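Local atomic coordinates of glycosyl hydrolase family 88 (Pedobacter heparinus, PDB entry 3WIW), a protein that probably hydrolyses unsaturated glucuronyl residues from heparin-derived oligosaccharides, as an (alpha/alpha)6-barrel enzyme of glycoside hydrolase family 88. Residues A146-R151 and G157-W162; A185-E188 and W194-A197. All coordinates share one frame; numbering follows the deposited sequence.

Contact 1 (A146-R151 and G157-W162); sequences ANLYAR and GAIRSW
Arg151 and Arg160 show how two like-charged residues can be joined through the backbone of one of them. The guanidinium of Arg151 reaches the carbonyl oxygen of Arg160 side-on with two nitrogens: NE lies 2.9 Å from Arg160 O and NH2 3.0 Å from the same atom. Both bonds are bent, near 140° at hydrogen, as they must be when two N-H groups of one guanidinium converge on a single oxygen, and they differ at the carbonyl, NE being only slightly tilted from its plane while NH2 stands well above it. The oxygen lies close to the guanidinium plane, so the double grip opposes rotation of the group. A third bond runs the other way, from Arg160 N to Arg151 O (3.0 Å), nearly straight at 171°. Arg151 thus uses backbone and side chain on the same neighbour. Its chain is bent at chi3 (60°) and turned again at chi4, which brings NE and NH2 round to that carbonyl. The opposing charge for Arg151 comes from Asp163, in a salt bridge with NH2, and probably offsets the nearness of Arg160, whose extended side chain sends NE to Trp162 O at 2.9 Å; NH1 of Arg151 bonds to Lys112 O. Further out, Ile159 CG2 packs on Arg151 CB (3.8 Å), and Leu148 CD1 meets Ile159 CD1 at 4.2 Å, extending the apolar patch onto helix 175-188. The CA of Ile159 also makes a CH...O contact with Arg151 O. After helix 138-150 of the alpha/alpha barrel the chain turns back through an antiparallel hairpin of strands 152-153 and 158-159, with a G1 beta bulge at Gly157 and Ala158 opposite Asn153. The hairpin leads to Trp162, whose side chain lies about 7 Å from that of Asp116, the predicted nucleophile.

Contact 2 (A185-E188 and W194-A197); sequences AGKE and WFDA
Lys187 and Phe195 meet as a cation-pi pair between two helices that follow one another in the chain. The ammonium nitrogen NZ sits 3.5 Å from the centroid of the Phe195 ring and only 6° off its normal, practically over the middle of one face. The neighbouring CE adds a CH-pi contact to the same face, coming within 3.6 Å of Phe195 CE2. Bends at chi2 (-65°) and chi4 fold the lysine chain back across the ring. With chi1 at -179°, Phe195 turns its ring away from its own backbone N, one face toward the lysine end, and the ring also meets that of Tyr183. An alanine at Phe195 is likely to leave the ammonium group without its aromatic face and free to swing into solvent. On the inner side Ala185 CB lies 3.8 Å from Trp194 CE3, and the indole continues onto Ala145 of helix 138-150. Gly186 sets the spacing of the backbones: its CA is 3.9 Å from Trp194 CB and 4.0 Å from Phe195 N, and any CB would clash with that nitrogen. The lack of a side chain is therefore what allows the helices this close. Chemically, the contact grades from a buried apolar side to an exposed charged one, where the ammonium is met by the ring face, while the Asp196 carboxylate, too far for a salt bridge, may add a weak long-range attraction.

Overall arrangement
Followed from the N terminus, the chain enters contact 1 along the end of helix 138-150, turns through the hairpin of strands 152-153 and 158-159, and closes the contact in residues 157-162. It then passes strand 170-172 and runs down helix 175-188 to open contact 2, which closes across a short turn at the start of helix 192-208. The two contacts are therefore in series, neither nested nor crossed, each bridging five residues. Their centres lie 13 Å apart, yet they touch directly: Trp194 packs on Ala146 and Tyr149, and Ala197 on Tyr149. Helix 138-150 thereby packs on helix 192-208, and through Leu148 and Ala145 on helix 175-188.

Contact 1 (A146-R151 and G157-W162)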
loop_
_atom_site.group_PDB
_atom_site.type_symbol
_atom_site.label_atom_id
_atom_site.label_comp_id
_atom_site.label_asym_id
_atom_site.label_seq_id
_atom_site.Cartn_x
_atom_site.Cartn_y
_atom_site.Cartn_z
ATOM N N ALA A 146 15.237 -12.584 3.822
ATOM C CA ALA A 146 16.373 -13.099 3.069
ATOM C C ALA A 146 15.963 -13.350 1.625
ATOM O O ALA A 146 16.720 -13.059 0.697
ATOM C CB ALA A 146 16.909 -14.380 3.705
ATOM N N ASN A 147 14.750 -13.863 1.421
ATOM C CA ASN A 147 14.267 -14.118 0.059
ATOM C C ASN A 147 14.017 -12.843 -0.738
ATOM O O ASN A 147 14.247 -12.798 -1.949
ATOM C CB ASN A 147 13.010 -14.989 0.090
ATOM C CG ASN A 147 13.332 -16.445 0.404
ATOM O OD1 ASN A 147 14.409 -16.946 0.042
ATOM N ND2 ASN A 147 12.419 -17.123 1.092
ATOM N N LEU A 148 13.572 -11.799 -0.050
ATOM C CA LEU A 148 13.369 -10.523 -0.711
ATOM C C LEU A 148 14.719 -9.915 -1.103
ATOM O O LEU A 148 14.915 -9.461 -2.245
ATOM C CB LEU A 148 12.580 -9.581 0.186
ATOM C CG LEU A 148 12.271 -8.214 -0.435
ATOM C CD1 LEU A 148 11.565 -8.353 -1.788
ATOM C CD2 LEU A 148 11.404 -7.405 0.530
ATOM N N TYR A 149 15.670 -9.937 -0.175
ATOM C CA TYR A 149 16.985 -9.400 -0.448
ATOM C C TYR A 149 17.665 -10.148 -1.594
ATOM O O TYR A 149 18.384 -9.544 -2.384
ATOM C CB TYR A 149 17.855 -9.497 0.797
ATOM C CG TYR A 149 19.314 -9.231 0.542
ATOM C CD1 TYR A 149 19.780 -7.937 0.281
ATOM C CD2 TYR A 149 20.234 -10.271 0.561
ATOM C CE1 TYR A 149 21.118 -7.684 0.057
ATOM C CE2 TYR A 149 21.563 -10.041 0.341
ATOM C CZ TYR A 149 22.010 -8.747 0.098
ATOM O OH TYR A 149 23.368 -8.562 -0.101
ATOM N N ALA A 150 17.435 -11.456 -1.690
ATOM C CA ALA A 150 18.033 -12.264 -2.772
ATOM C C ALA A 150 17.670 -11.726 -4.158
ATOM O O ALA A 150 18.396 -11.951 -5.124
ATOM C CB ALA A 150 17.647 -13.735 -2.647
ATOM N N ARG A 151 16.547 -11.018 -4.255
ATOM C CA ARG A 151 16.087 -10.471 -5.530
ATOM C C ARG A 151 16.787 -9.156 -5.909
ATOM O O ARG A 151 16.633 -8.675 -7.037
ATOM C CB ARG A 151 14.564 -10.315 -5.499
ATOM C CG ARG A 151 13.844 -11.640 -5.291
ATOM C CD ARG A 151 12.326 -11.531 -5.495
ATOM N NE ARG A 151 12.001 -11.076 -6.865
ATOM C CZ ARG A 151 12.006 -11.860 -7.952
ATOM N NH1 ARG A 151 12.245 -13.168 -7.842
ATOM N NH2 ARG A 151 11.766 -11.323 -9.151
ATOM N N GLY A 157 21.315 -2.143 -9.073
ATOM C CA GLY A 157 20.961 -1.290 -7.953
ATOM C C GLY A 157 19.471 -1.342 -7.611
ATOM O O GLY A 157 18.922 -0.364 -7.104
ATOM N N ALA A 158 18.805 -2.472 -7.873
ATOM C CA ALA A 158 17.365 -2.588 -7.577
ATOM C C ALA A 158 16.967 -4.045 -7.392
ATOM O O ALA A 158 17.655 -4.960 -7.857
ATOM C CB ALA A 158 16.517 -1.956 -8.690
ATOM N N ILE A 159 15.859 -4.245 -6.682
ATOM C CA ILE A 159 15.164 -5.513 -6.592
ATOM C C ILE A 159 14.405 -5.768 -7.888
ATOM O O ILE A 159 13.708 -4.882 -8.402
ATOM C CB ILE A 159 14.162 -5.479 -5.426
ATOM C CG1 ILE A 159 14.921 -5.364 -4.089
ATOM C CG2 ILE A 159 13.235 -6.709 -5.469
ATOM C CD1 ILE A 159 14.025 -5.106 -2.911
ATOM N N ARG A 160 14.580 -6.966 -8.448
ATOM C CA ARG A 160 13.782 -7.413 -9.583
ATOM C C ARG A 160 12.348 -7.659 -9.120
ATOM O O ARG A 160 12.113 -8.478 -8.229
ATOM C CB ARG A 160 14.362 -8.706 -10.147
ATOM C CG ARG A 160 13.700 -9.082 -11.456
ATOM C CD ARG A 160 14.298 -10.320 -12.021
ATOM N NE ARG A 160 13.586 -10.732 -13.219
ATOM C CZ ARG A 160 14.055 -11.604 -14.102
ATOM N NH1 ARG A 160 15.262 -12.139 -13.939
ATOM N NH2 ARG A 160 13.307 -11.931 -15.150
ATOM N N SER A 161 11.368 -6.990 -9.717
ATOM C CA SER A 161 9.996 -7.131 -9.221
ATOM C C SER A 161 9.409 -8.504 -9.528
ATOM O O SER A 161 8.826 -9.148 -8.635
ATOM C CB SER A 161 9.103 -6.031 -9.787
ATOM O OG SER A 161 9.559 -4.777 -9.346
ATOM N N TRP A 162 9.578 -8.983 -10.751
ATOM C CA TRP A 162 9.038 -10.297 -11.080
ATOM C C TRP A 162 9.848 -11.000 -12.128
ATOM O O TRP A 162 10.711 -10.402 -12.776
ATOM C CB TRP A 162 7.579 -10.214 -11.504
ATOM C CG TRP A 162 7.355 -9.444 -12.780
ATOM C CD1 TRP A 162 7.898 -9.703 -14.011
ATOM C CD2 TRP A 162 6.477 -8.325 -12.958
ATOM N NE1 TRP A 162 7.433 -8.795 -14.931
ATOM C CE2 TRP A 162 6.561 -7.938 -14.310
ATOM C CE3 TRP A 162 5.640 -7.603 -12.099
ATOM C CZ2 TRP A 162 5.827 -6.867 -14.829
ATOM C CZ3 TRP A 162 4.912 -6.543 -12.611
ATOM C CH2 TRP A 162 5.014 -6.179 -13.965
#

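Contact 2 (A185-E188 and W194-A197)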
loop_
_atom_site.group_PDB
_atom_site.type_symbol
_atom_site.label_atom_id
_atom_site.label_comp_id
_atom_site.label_asym_id
_atom_site.label_seq_id
_atom_site.Cartn_x
_atom_site.Cartn_y
_atom_site.Cartn_z
ATOM N N ALA A 185 13.889 -5.213 8.515
ATOM C CA ALA A 185 14.610 -6.472 8.728
ATOM C C ALA A 185 16.122 -6.260 8.834
ATOM O O ALA A 185 16.796 -6.921 9.626
ATOM C CB ALA A 185 14.290 -7.440 7.601
ATOM N N GLY A 186 16.666 -5.338 8.042
ATOM C CA GLY A 186 18.076 -5.022 8.101
ATOM C C GLY A 186 18.484 -4.598 9.495
ATOM O O GLY A 186 19.540 -5.000 9.988
ATOM N N LYS A 187 17.636 -3.815 10.153
ATOM C CA LYS A 187 17.902 -3.389 11.522
ATOM C C LYS A 187 17.645 -4.505 12.541
ATOM O O LYS A 187 18.471 -4.730 13.430
ATOM C CB LYS A 187 17.099 -2.132 11.866
ATOM C CG LYS A 187 17.448 -0.912 11.033
ATOM C CD LYS A 187 18.872 -0.423 11.263
ATOM C CE LYS A 187 19.057 0.945 10.583
ATOM N NZ LYS A 187 20.269 1.008 9.711
ATOM N N GLU A 188 16.517 -5.199 12.412
ATOM C CA GLU A 188 16.106 -6.223 13.373
ATOM C C GLU A 188 17.123 -7.365 13.436
ATOM O O GLU A 188 17.419 -7.880 14.514
ATOM C CB GLU A 188 14.711 -6.765 12.998
ATOM C CG GLU A 188 14.262 -8.008 13.779
ATOM C CD GLU A 188 14.108 -7.762 15.276
ATOM O OE1 GLU A 188 14.200 -8.739 16.049
ATOM O OE2 GLU A 188 13.877 -6.600 15.676
ATOM N N TRP A 194 21.043 -5.698 3.834
ATOM C CA TRP A 194 19.603 -5.693 3.529
ATOM C C TRP A 194 19.077 -4.268 3.548
ATOM O O TRP A 194 18.339 -3.848 2.650
ATOM C CB TRP A 194 18.808 -6.528 4.534
ATOM C CG TRP A 194 19.055 -8.026 4.488
ATOM C CD1 TRP A 194 19.903 -8.708 3.649
ATOM C CD2 TRP A 194 18.446 -9.011 5.333
ATOM N NE1 TRP A 194 19.853 -10.064 3.929
ATOM C CE2 TRP A 194 18.956 -10.275 4.949
ATOM C CE3 TRP A 194 17.507 -8.950 6.370
ATOM C CZ2 TRP A 194 18.568 -11.470 5.578
ATOM C CZ3 TRP A 194 17.128 -10.133 7.004
ATOM C CH2 TRP A 194 17.647 -11.377 6.603
ATOM N N PHE A 195 19.426 -3.532 4.601
ATOM C CA PHE A 195 18.998 -2.144 4.737
ATOM C C PHE A 195 19.553 -1.313 3.579
ATOM O O PHE A 195 18.808 -0.546 2.946
ATOM C CB PHE A 195 19.469 -1.607 6.095
ATOM C CG PHE A 195 19.075 -0.188 6.363
ATOM C CD1 PHE A 195 19.835 0.868 5.880
ATOM C CD2 PHE A 195 17.929 0.092 7.097
ATOM C CE1 PHE A 195 19.461 2.187 6.126
ATOM C CE2 PHE A 195 17.546 1.396 7.342
ATOM C CZ PHE A 195 18.310 2.444 6.856
ATOM N N ASP A 196 20.843 -1.479 3.289
ATOM C CA ASP A 196 21.500 -0.721 2.230
ATOM C C ASP A 196 20.909 -1.045 0.863
ATOM O O ASP A 196 20.791 -0.158 0.011
ATOM C CB ASP A 196 23.016 -0.978 2.218
ATOM C CG ASP A 196 23.708 -0.529 3.505
ATOM O OD1 ASP A 196 23.135 0.276 4.269
ATOM O OD2 ASP A 196 24.849 -0.985 3.739
ATOM N N ALA A 197 20.508 -2.295 0.658
ATOM C CA ALA A 197 19.907 -2.685 -0.614
ATOM C C ALA A 197 18.581 -1.952 -0.823
ATOM O O ALA A 197 18.295 -1.483 -1.918
ATOM C CB ALA A 197 19.691 -4.192 -0.662
#